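Local coordinates for protein alpha,alpha-trehalose-phosphate synthase (UDP-forming) (Burkholderia vietnamiensis, PDB 5TVG) that belongs to the GT-B glycosyltransferases of family 20 and binds uridine-5'-diphosphate and a magnesium ion, at residues 189-194 / 459-464; 301-306 / 341-346. All coordinates share one frame; numbering follows the deposited sequence.

Contact 1. Residues 189-194 / 459-464; sequences YDIAGF and ADLRSV
Ile191, at the start of strand 191-194, presses its end against the C-terminal part of helix 450-461 and against Val464, which begins helix 464-468. Its CD1 does most of the touching: the methyl lies 3.6 Å from Asp460 O, meets Asp460 CB and has Leu461 CD1 at 3.8 Å. CG1 of Ile191 sits anti to the carbonyl carbon (chi1 -57°), and chi2 of 151° carries CD1 onward to the helix. Both Val464 methyls touch, the two side chains crossing at a slant: CG2 comes 4.2 Å from Ile191 CD1, and CG1 lies 4.0 Å from Asp190 O. No hydrogen bond crosses the contact. Asp460 O accepts from two backbone donors, at 2.8 Å from Val464 N and at 3.2 Å from Ser463 N, and Ser463 OG turns back to Ala459 O at 2.9 Å. The carboxylates have partners outside the two segments: Asp190 OD2 forms a salt bridge with Arg151 and Asp460 OD2 a hydrogen bond with Tyr233. Leu461 packs on Leu135 and Trp137 of strand 135-139, so the helix end spans more than one strand. The chain's C-terminal helices thus rest on the parallel core of the N-terminal Rossmann-like domain, the crossing back to the first domain that is characteristic of the GT-B fold.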
# COMPACT_ATOMS: atom_id res chain seq x y z
N TYR A 189 -33.54 -25.20 -13.28
CA TYR A 189 -33.12 -25.73 -14.57
C TYR A 189 -33.45 -27.21 -14.69
O TYR A 189 -33.33 -27.97 -13.72
CB TYR A 189 -31.62 -25.54 -14.80
CG TYR A 189 -31.20 -24.09 -14.99
CD1 TYR A 189 -31.32 -23.47 -16.23
CD2 TYR A 189 -30.66 -23.35 -13.94
CE1 TYR A 189 -30.95 -22.15 -16.43
CE2 TYR A 189 -30.26 -22.03 -14.13
CZ TYR A 189 -30.41 -21.43 -15.38
OH TYR A 189 -30.04 -20.11 -15.58
N ASP A 190 -33.86 -27.63 -15.90
CA ASP A 190 -33.98 -29.06 -16.18
C ASP A 190 -32.60 -29.71 -16.25
O ASP A 190 -32.46 -30.90 -15.94
CB ASP A 190 -34.73 -29.30 -17.49
CG ASP A 190 -36.15 -28.72 -17.49
OD1 ASP A 190 -37.00 -29.23 -16.73
OD2 ASP A 190 -36.41 -27.73 -18.21
N ILE A 191 -31.58 -28.95 -16.65
CA ILE A 191 -30.20 -29.44 -16.75
C ILE A 191 -29.26 -28.45 -16.06
O ILE A 191 -29.33 -27.24 -16.33
CB ILE A 191 -29.76 -29.65 -18.21
CG1 ILE A 191 -30.70 -30.61 -18.96
CG2 ILE A 191 -28.33 -30.19 -18.24
CD1 ILE A 191 -30.78 -30.34 -20.46
N ALA A 192 -28.40 -28.94 -15.17
CA ALA A 192 -27.33 -28.10 -14.60
C ALA A 192 -26.02 -28.71 -15.07
O ALA A 192 -25.62 -29.78 -14.60
CB ALA A 192 -27.43 -28.02 -13.08
N GLY A 193 -25.39 -28.08 -16.06
CA GLY A 193 -24.18 -28.61 -16.67
C GLY A 193 -22.95 -27.91 -16.13
O GLY A 193 -22.97 -26.69 -15.90
N PHE A 194 -21.86 -28.67 -15.97
CA PHE A 194 -20.62 -28.16 -15.40
C PHE A 194 -19.46 -28.58 -16.29
O PHE A 194 -19.62 -29.41 -17.20
CB PHE A 194 -20.42 -28.66 -13.96
CG PHE A 194 -21.53 -28.27 -13.04
CD1 PHE A 194 -22.73 -29.02 -13.02
CD2 PHE A 194 -21.42 -27.13 -12.26
CE1 PHE A 194 -23.80 -28.64 -12.21
CE2 PHE A 194 -22.47 -26.73 -11.43
CZ PHE A 194 -23.67 -27.49 -11.40
N ALA A 459 -28.56 -32.21 -27.39
CA ALA A 459 -29.28 -33.48 -27.32
C ALA A 459 -30.01 -33.63 -26.00
O ALA A 459 -31.18 -34.05 -25.97
CB ALA A 459 -28.33 -34.67 -27.54
N ASP A 460 -29.35 -33.28 -24.89
CA ASP A 460 -30.01 -33.29 -23.60
C ASP A 460 -31.17 -32.30 -23.53
O ASP A 460 -32.22 -32.59 -22.93
CB ASP A 460 -29.00 -33.00 -22.50
CG ASP A 460 -28.08 -34.20 -22.21
OD1 ASP A 460 -28.36 -35.31 -22.71
OD2 ASP A 460 -27.06 -34.01 -21.53
N LEU A 461 -31.02 -31.14 -24.18
CA LEU A 461 -32.08 -30.14 -24.19
C LEU A 461 -33.31 -30.65 -24.96
O LEU A 461 -34.45 -30.45 -24.54
CB LEU A 461 -31.47 -28.86 -24.77
CG LEU A 461 -31.60 -27.46 -24.19
CD1 LEU A 461 -31.61 -27.43 -22.69
CD2 LEU A 461 -30.32 -26.77 -24.62
N ARG A 462 -33.08 -31.35 -26.08
CA ARG A 462 -34.13 -31.97 -26.89
C ARG A 462 -34.83 -33.14 -26.22
O ARG A 462 -35.84 -33.60 -26.76
CB ARG A 462 -33.56 -32.44 -28.22
CG ARG A 462 -33.31 -31.30 -29.15
CD ARG A 462 -32.52 -31.73 -30.34
NE ARG A 462 -32.29 -30.62 -31.24
CZ ARG A 462 -31.30 -30.57 -32.13
NH1 ARG A 462 -30.46 -31.58 -32.23
NH2 ARG A 462 -31.16 -29.51 -32.91
N SER A 463 -34.35 -33.65 -25.10
CA SER A 463 -34.91 -34.90 -24.58
C SER A 463 -35.07 -35.00 -23.07
O SER A 463 -35.91 -35.78 -22.62
CB SER A 463 -34.02 -36.07 -25.01
OG SER A 463 -32.72 -35.89 -24.37
N VAL A 464 -34.34 -34.25 -22.26
CA VAL A 464 -34.37 -34.50 -20.82
C VAL A 464 -35.73 -34.14 -20.25
O VAL A 464 -36.40 -34.98 -19.64
CB VAL A 464 -33.23 -33.74 -20.10
CG1 VAL A 464 -33.41 -33.77 -18.58
CG2 VAL A 464 -31.89 -34.35 -20.45

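Contact 2. Residues 301-306 / 341-346; sequences VSFVQI and TPIQYL
Strands 301-306 and 343-346 run parallel, their axes 4.7 Å apart at closest and 13° from perfect alignment, in a register that pairs Phe303 with Ile343 and Ile306 with Leu346. Four backbone hydrogen bonds link them: Phe303 N to Pro342 O at 3.0 Å, Gln344 N to Phe303 O at 2.8 Å, and Gln305 N to Gln344 O and Leu346 N to Gln305 O, each at 2.9 Å. On the face of Phe303, Ile343, Gln305 and Tyr345, the ring of Phe303 and the side chain of Ile343 lie alongside each other, CD2 of the ring 4.0 Å from CG1 of the isoleucine. Phe303 CG stands anti to the backbone N (chi1 177°), whereas Ile343 CG1 lies beside its own. Phe287 of helix 280-293 meets the Phe303 ring edge-to-face. Gln305 folds back at chi2 (75°), and its NE2 reaches Ile306 O at 2.9 Å from well above the carbonyl plane; Asp272 takes a second bond from the same NE2. The other face carries Val304, Gln344, Ile306 and Leu346. There Val304 divides its methyls, CG1 lying 4.1 Å from Leu346 CD1 and CG2 lying against the Gln344 side chain. The second subunit reaches both faces, its Leu338 packing on Val304 and Gln344 and its Gly329 on Tyr345. Strand 301-306, helix 315-335 and strand 343-346 form a beta-alpha-beta unit, in which regular backbone bonding fixes the strand register and largely apolar side chains pack the two faces.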
# COMPACT_ATOMS: atom_id res chain seq x y z
N VAL A 301 16.71 -17.80 -23.33
CA VAL A 301 15.27 -18.04 -23.37
C VAL A 301 14.55 -16.73 -23.02
O VAL A 301 15.05 -15.91 -22.25
CB VAL A 301 14.90 -19.20 -22.42
CG1 VAL A 301 15.39 -18.91 -21.02
CG2 VAL A 301 13.40 -19.46 -22.43
N SER A 302 13.37 -16.54 -23.62
CA SER A 302 12.54 -15.37 -23.35
C SER A 302 11.12 -15.80 -23.00
O SER A 302 10.57 -16.72 -23.61
CB SER A 302 12.51 -14.40 -24.55
OG SER A 302 13.75 -13.67 -24.65
N PHE A 303 10.57 -15.14 -21.99
CA PHE A 303 9.21 -15.37 -21.51
C PHE A 303 8.35 -14.21 -22.02
O PHE A 303 8.55 -13.06 -21.61
CB PHE A 303 9.20 -15.51 -19.98
CG PHE A 303 7.82 -15.68 -19.38
CD1 PHE A 303 6.73 -16.12 -20.16
CD2 PHE A 303 7.60 -15.43 -18.03
CE1 PHE A 303 5.47 -16.27 -19.61
CE2 PHE A 303 6.36 -15.58 -17.46
CZ PHE A 303 5.27 -16.01 -18.28
N VAL A 304 7.43 -14.51 -22.94
CA VAL A 304 6.48 -13.54 -23.47
C VAL A 304 5.15 -13.75 -22.76
O VAL A 304 4.60 -14.86 -22.78
CB VAL A 304 6.30 -13.66 -25.00
CG1 VAL A 304 5.06 -12.81 -25.47
CG2 VAL A 304 7.57 -13.23 -25.74
N GLN A 305 4.65 -12.72 -22.08
CA GLN A 305 3.35 -12.78 -21.43
C GLN A 305 2.45 -11.72 -22.06
O GLN A 305 2.64 -10.51 -21.83
CB GLN A 305 3.44 -12.55 -19.93
CG GLN A 305 2.05 -12.39 -19.24
CD GLN A 305 1.31 -13.71 -19.09
OE1 GLN A 305 1.79 -14.63 -18.42
NE2 GLN A 305 0.12 -13.82 -19.72
N ILE A 306 1.50 -12.17 -22.86
CA ILE A 306 0.43 -11.32 -23.36
C ILE A 306 -0.68 -11.39 -22.34
O ILE A 306 -1.16 -12.48 -22.01
CB ILE A 306 -0.05 -11.79 -24.74
CG1 ILE A 306 1.07 -11.56 -25.76
CG2 ILE A 306 -1.37 -11.08 -25.13
CD1 ILE A 306 0.83 -12.21 -27.08
N THR A 341 15.51 -8.75 -22.69
CA THR A 341 14.48 -8.51 -21.69
C THR A 341 13.97 -9.88 -21.25
O THR A 341 13.36 -10.59 -22.06
CB THR A 341 13.34 -7.68 -22.28
OG1 THR A 341 13.82 -6.41 -22.73
CG2 THR A 341 12.24 -7.47 -21.25
N PRO A 342 14.17 -10.29 -19.99
CA PRO A 342 13.74 -11.65 -19.59
C PRO A 342 12.26 -11.92 -19.78
O PRO A 342 11.89 -12.95 -20.36
CB PRO A 342 14.16 -11.73 -18.13
CG PRO A 342 15.37 -10.76 -18.04
CD PRO A 342 15.02 -9.64 -18.97
N ILE A 343 11.41 -11.02 -19.28
CA ILE A 343 9.96 -11.14 -19.36
C ILE A 343 9.44 -9.99 -20.22
O ILE A 343 9.48 -8.82 -19.81
CB ILE A 343 9.32 -11.12 -17.97
CG1 ILE A 343 9.88 -12.26 -17.13
CG2 ILE A 343 7.78 -11.27 -18.07
CD1 ILE A 343 9.26 -12.37 -15.77
N GLN A 344 8.97 -10.32 -21.43
CA GLN A 344 8.33 -9.36 -22.32
C GLN A 344 6.86 -9.35 -21.94
O GLN A 344 6.11 -10.27 -22.29
CB GLN A 344 8.54 -9.71 -23.78
CG GLN A 344 9.99 -9.69 -24.25
CD GLN A 344 10.15 -10.24 -25.66
OE1 GLN A 344 9.43 -9.83 -26.58
NE2 GLN A 344 11.05 -11.20 -25.83
N TYR A 345 6.45 -8.31 -21.23
CA TYR A 345 5.12 -8.19 -20.66
C TYR A 345 4.31 -7.21 -21.51
O TYR A 345 4.64 -6.03 -21.57
CB TYR A 345 5.24 -7.75 -19.20
CG TYR A 345 3.96 -7.28 -18.57
CD1 TYR A 345 2.86 -8.14 -18.45
CD2 TYR A 345 3.85 -5.98 -18.07
CE1 TYR A 345 1.68 -7.69 -17.87
CE2 TYR A 345 2.67 -5.55 -17.47
CZ TYR A 345 1.60 -6.40 -17.38
OH TYR A 345 0.44 -5.94 -16.80
N LEU A 346 3.23 -7.70 -22.12
CA LEU A 346 2.44 -6.90 -23.06
C LEU A 346 0.98 -6.91 -22.66
O LEU A 346 0.37 -7.97 -22.54
CB LEU A 346 2.58 -7.42 -24.49
CG LEU A 346 3.97 -7.38 -25.13
CD1 LEU A 346 4.67 -8.72 -24.96
CD2 LEU A 346 3.83 -7.05 -26.60

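Contact 1 and contact 2 lie on opposite sides of the chain's centre, their own centres 43 Å apart and their nearest atoms about 25 Å apart, so neither touches the other. They belong to different sheets: strand 191-194 is part of the mixed sheet of the N-terminal half, whereas strand 343-346 is the edge strand of the six-stranded parallel sheet and 301-306 its neighbour. The chain completes that second sheet before returning to the first in contact 1. Contact 2 is close to the bound uridine-5'-diphosphate, with the Ile306 side chain about 4 Å from it; the Val304 side chain is about 13 Å from the magnesium ion.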